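Local coordinates for protein ribokinase (Giardia lamblia, PDB 6WHJ) that probably phosphorylates D-ribose at O-5 with ATP and magnesium, yielding D-ribose 5-phosphate, as a homodimeric kinase of the PfkB family, at residues B[176-181]-B[201-206]. Residues are numbered along the deposited sequence; the frame is centred on the assembly and turned at random.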
ATOM      1  N   ALA B 176      17.968  -7.321  -8.418  1.00 27.82           N
ATOM      2  CA  ALA B 176      16.978  -7.194  -7.349  1.00 27.57           C
ATOM      3  C   ALA B 176      15.818  -6.286  -7.739  1.00 27.59           C
ATOM      4  O   ALA B 176      16.034  -5.213  -8.309  1.00 30.49           O
ATOM      5  CB  ALA B 176      17.644  -6.644  -6.083  1.00 25.16           C
ATOM      6  N   PRO B 177      14.567  -6.687  -7.458  1.00 28.65           N
ATOM      7  CA  PRO B 177      14.158  -7.999  -6.946  1.00 29.36           C
ATOM      8  C   PRO B 177      14.092  -9.026  -8.063  1.00 30.47           C
ATOM      9  O   PRO B 177      14.003  -8.643  -9.228  1.00 29.81           O
ATOM     10  CB  PRO B 177      12.760  -7.728  -6.383  1.00 28.54           C
ATOM     11  CG  PRO B 177      12.222  -6.656  -7.272  1.00 26.13           C
ATOM     12  CD  PRO B 177      13.417  -5.770  -7.579  1.00 29.88           C
ATOM     13  N   TYR B 178      14.076 -10.308  -7.717  1.00 29.21           N
ATOM     14  CA  TYR B 178      13.998 -11.337  -8.743  1.00 32.93           C
ATOM     15  C   TYR B 178      12.726 -11.187  -9.567  1.00 33.58           C
ATOM     16  O   TYR B 178      11.622 -11.087  -9.027  1.00 34.73           O
ATOM     17  CB  TYR B 178      14.056 -12.733  -8.130  1.00 33.54           C
ATOM     18  CG  TYR B 178      13.767 -13.778  -9.167  1.00 34.94           C
ATOM     19  CD1 TYR B 178      14.688 -14.062 -10.167  1.00 32.48           C
ATOM     20  CD2 TYR B 178      12.546 -14.447  -9.181  1.00 34.25           C
ATOM     21  CE1 TYR B 178      14.416 -15.006 -11.131  1.00 36.79           C
ATOM     22  CE2 TYR B 178      12.261 -15.390 -10.141  1.00 35.04           C
ATOM     23  CZ  TYR B 178      13.200 -15.670 -11.114  1.00 38.61           C
ATOM     24  OH  TYR B 178      12.910 -16.616 -12.069  1.00 43.30           O
ATOM     25  N   ARG B 179      12.899 -11.148 -10.882  1.00 35.12           N
ATOM     26  CA  ARG B 179      11.819 -11.000 -11.848  1.00 31.53           C
ATOM     27  C   ARG B 179      11.916 -12.164 -12.814  1.00 31.96           C
ATOM     28  O   ARG B 179      12.953 -12.335 -13.462  1.00 37.71           O
ATOM     29  CB  ARG B 179      11.969  -9.701 -12.643  1.00 31.06           C
ATOM     30  CG  ARG B 179      11.899  -8.424 -11.881  1.00 28.95           C
ATOM     31  CD  ARG B 179      10.477  -7.979 -11.793  1.00 34.98           C
ATOM     32  NE  ARG B 179       9.900  -7.708 -13.106  1.00 33.03           N
ATOM     33  CZ  ARG B 179       9.877  -6.513 -13.679  1.00 29.96           C
ATOM     34  NH1 ARG B 179      10.424  -5.477 -13.058  1.00 27.74           N
ATOM     35  NH2 ARG B 179       9.306  -6.360 -14.871  1.00 26.82           N
ATOM     36  N   ALA B 180      10.846 -12.938 -12.950  1.00 29.42           N
ATOM     37  CA  ALA B 180      10.893 -14.030 -13.916  1.00 30.29           C
ATOM     38  C   ALA B 180      10.885 -13.525 -15.360  1.00 35.39           C
ATOM     39  O   ALA B 180      11.252 -14.276 -16.271  1.00 32.01           O
ATOM     40  CB  ALA B 180       9.727 -14.990 -13.690  1.00 25.38           C
ATOM     41  N   ASP B 181      10.484 -12.274 -15.596  1.00 36.14           N
ATOM     42  CA  ASP B 181      10.392 -11.762 -16.957  1.00 31.62           C
ATOM     43  C   ASP B 181      11.673 -11.081 -17.429  1.00 31.87           C
ATOM     44  O   ASP B 181      11.695 -10.567 -18.552  1.00 29.86           O
ATOM     45  CB  ASP B 181       9.217 -10.775 -17.075  1.00 25.25           C
ATOM     46  CG  ASP B 181       9.256  -9.682 -16.019  1.00 30.68           C
ATOM     47  OD1 ASP B 181      10.190  -9.678 -15.194  1.00 28.82           O
ATOM     48  OD2 ASP B 181       8.358  -8.810 -16.020  1.00 34.66           O
ATOM     49  N   ALA B 201      20.248 -15.620  -6.573  1.00 39.95           N
ATOM     50  CA  ALA B 201      21.118 -16.508  -7.338  1.00 38.99           C
ATOM     51  C   ALA B 201      20.443 -17.848  -7.592  1.00 40.72           C
ATOM     52  O   ALA B 201      20.608 -18.445  -8.662  1.00 41.90           O
ATOM     53  CB  ALA B 201      22.442 -16.714  -6.600  1.00 36.31           C
ATOM     54  N   LEU B 202      19.663 -18.326  -6.622  1.00 45.07           N
ATOM     55  CA  LEU B 202      19.010 -19.620  -6.774  1.00 48.17           C
ATOM     56  C   LEU B 202      17.869 -19.550  -7.773  1.00 46.68           C
ATOM     57  O   LEU B 202      17.616 -20.521  -8.494  1.00 48.13           O
ATOM     58  CB  LEU B 202      18.511 -20.119  -5.422  1.00 48.49           C
ATOM     59  CG  LEU B 202      19.609 -20.739  -4.562  1.00 48.88           C
ATOM     60  CD1 LEU B 202      19.071 -21.175  -3.202  1.00 45.72           C
ATOM     61  CD2 LEU B 202      20.249 -21.907  -5.308  1.00 46.64           C
ATOM     62  N   GLU B 203      17.169 -18.418  -7.827  1.00 42.87           N
ATOM     63  CA  GLU B 203      16.053 -18.293  -8.753  1.00 46.76           C
ATOM     64  C   GLU B 203      16.514 -18.083 -10.187  1.00 45.72           C
ATOM     65  O   GLU B 203      15.822 -18.507 -11.118  1.00 47.08           O
ATOM     66  CB  GLU B 203      15.140 -17.138  -8.334  1.00 40.98           C
ATOM     67  CG  GLU B 203      14.404 -17.375  -7.027  1.00 43.10           C
ATOM     68  CD  GLU B 203      12.998 -17.916  -7.249  1.00 51.82           C
ATOM     69  OE1 GLU B 203      12.778 -18.617  -8.269  1.00 49.79           O
ATOM     70  OE2 GLU B 203      12.111 -17.638  -6.409  1.00 58.44           O
ATOM     71  N   ILE B 204      17.705 -17.506 -10.392  1.00 43.09           N
ATOM     72  CA  ILE B 204      18.166 -17.254 -11.756  1.00 45.50           C
ATOM     73  C   ILE B 204      18.770 -18.487 -12.408  1.00 48.39           C
ATOM     74  O   ILE B 204      18.944 -18.497 -13.630  1.00 53.39           O
ATOM     75  CB  ILE B 204      19.134 -16.046 -11.711  1.00 44.83           C
ATOM     76  CG1 ILE B 204      18.376 -14.758 -11.360  1.00 42.08           C
ATOM     77  CG2 ILE B 204      19.881 -15.808 -13.019  1.00 38.18           C
ATOM     78  CD1 ILE B 204      19.270 -13.556 -11.058  1.00 34.35           C
ATOM     79  N   SER B 205      18.983 -19.564 -11.654  1.00 55.03           N
ATOM     80  CA  SER B 205      19.510 -20.806 -12.203  1.00 55.21           C
ATOM     81  C   SER B 205      18.471 -21.907 -12.368  1.00 58.49           C
ATOM     82  O   SER B 205      18.713 -22.852 -13.129  1.00 64.54           O
ATOM     83  CB  SER B 205      20.658 -21.331 -11.332  1.00 50.33           C
ATOM     84  OG  SER B 205      21.764 -20.445 -11.413  1.00 52.20           O
ATOM     85  N   GLY B 206      17.343 -21.837 -11.667  1.00 56.69           N
ATOM     86  CA  GLY B 206      16.300 -22.841 -11.791  1.00 56.66           C
ATOM     87  C   GLY B 206      15.843 -23.471 -10.490  1.00 65.80           C
ATOM     88  O   GLY B 206      14.987 -24.367 -10.532  1.00 68.51           O
TER
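Tyr178 lays its ring against Glu203 and Ile204, a surface contact in the PfkB (ribokinase-like) fold between the loop that follows strand 170-173 and the C-terminal part of helix 198-205. Strands 170-173 and 193-194, parallel neighbours in the large sheet, lead respectively into the loop and toward the helix, so the contact joins neighbouring connections at the C-terminal ends of these strands. On the helix, Ala201 and Leu202 face elsewhere, Ala201 onto Pro196 and Leu202 onto Leu222 of helix 216-228. Glu203 comes next and carries the main interaction, a CH-pi contact in which its CB sits 3.5 Å from the centroid of the Tyr178 ring, only 6° off the ring normal. Beyond CB the chain bends at chi2, which sets the carboxylate on the same face, offset to the CD2-CE2 side of the ring, with the two planes 12° apart; Glu203 OE1 lies 3.8 Å from Tyr178 CE2. On the opposite face of the ring is the backbone N of Ala180, displaced toward the rim. Ile204 meets the ring at its edge, near the plane, and also packs on Pro175. The chi1 of 171° swings the Tyr178 ring away from its own backbone nitrogen, and Tyr178 CD1 comes 3.9 Å from Ile204 CG1. Gly206 leaves the helix with positive phi. The site lies near the predicted ATP-binding Asn197, with the Tyr178 side chain about 7 Å from that of Asn197. Within the loop, Arg179 forms a two-pronged salt bridge with Asp181, NE to OD1 and, at 2.9 Å, Arg179 NH2 to Asp181 OD2.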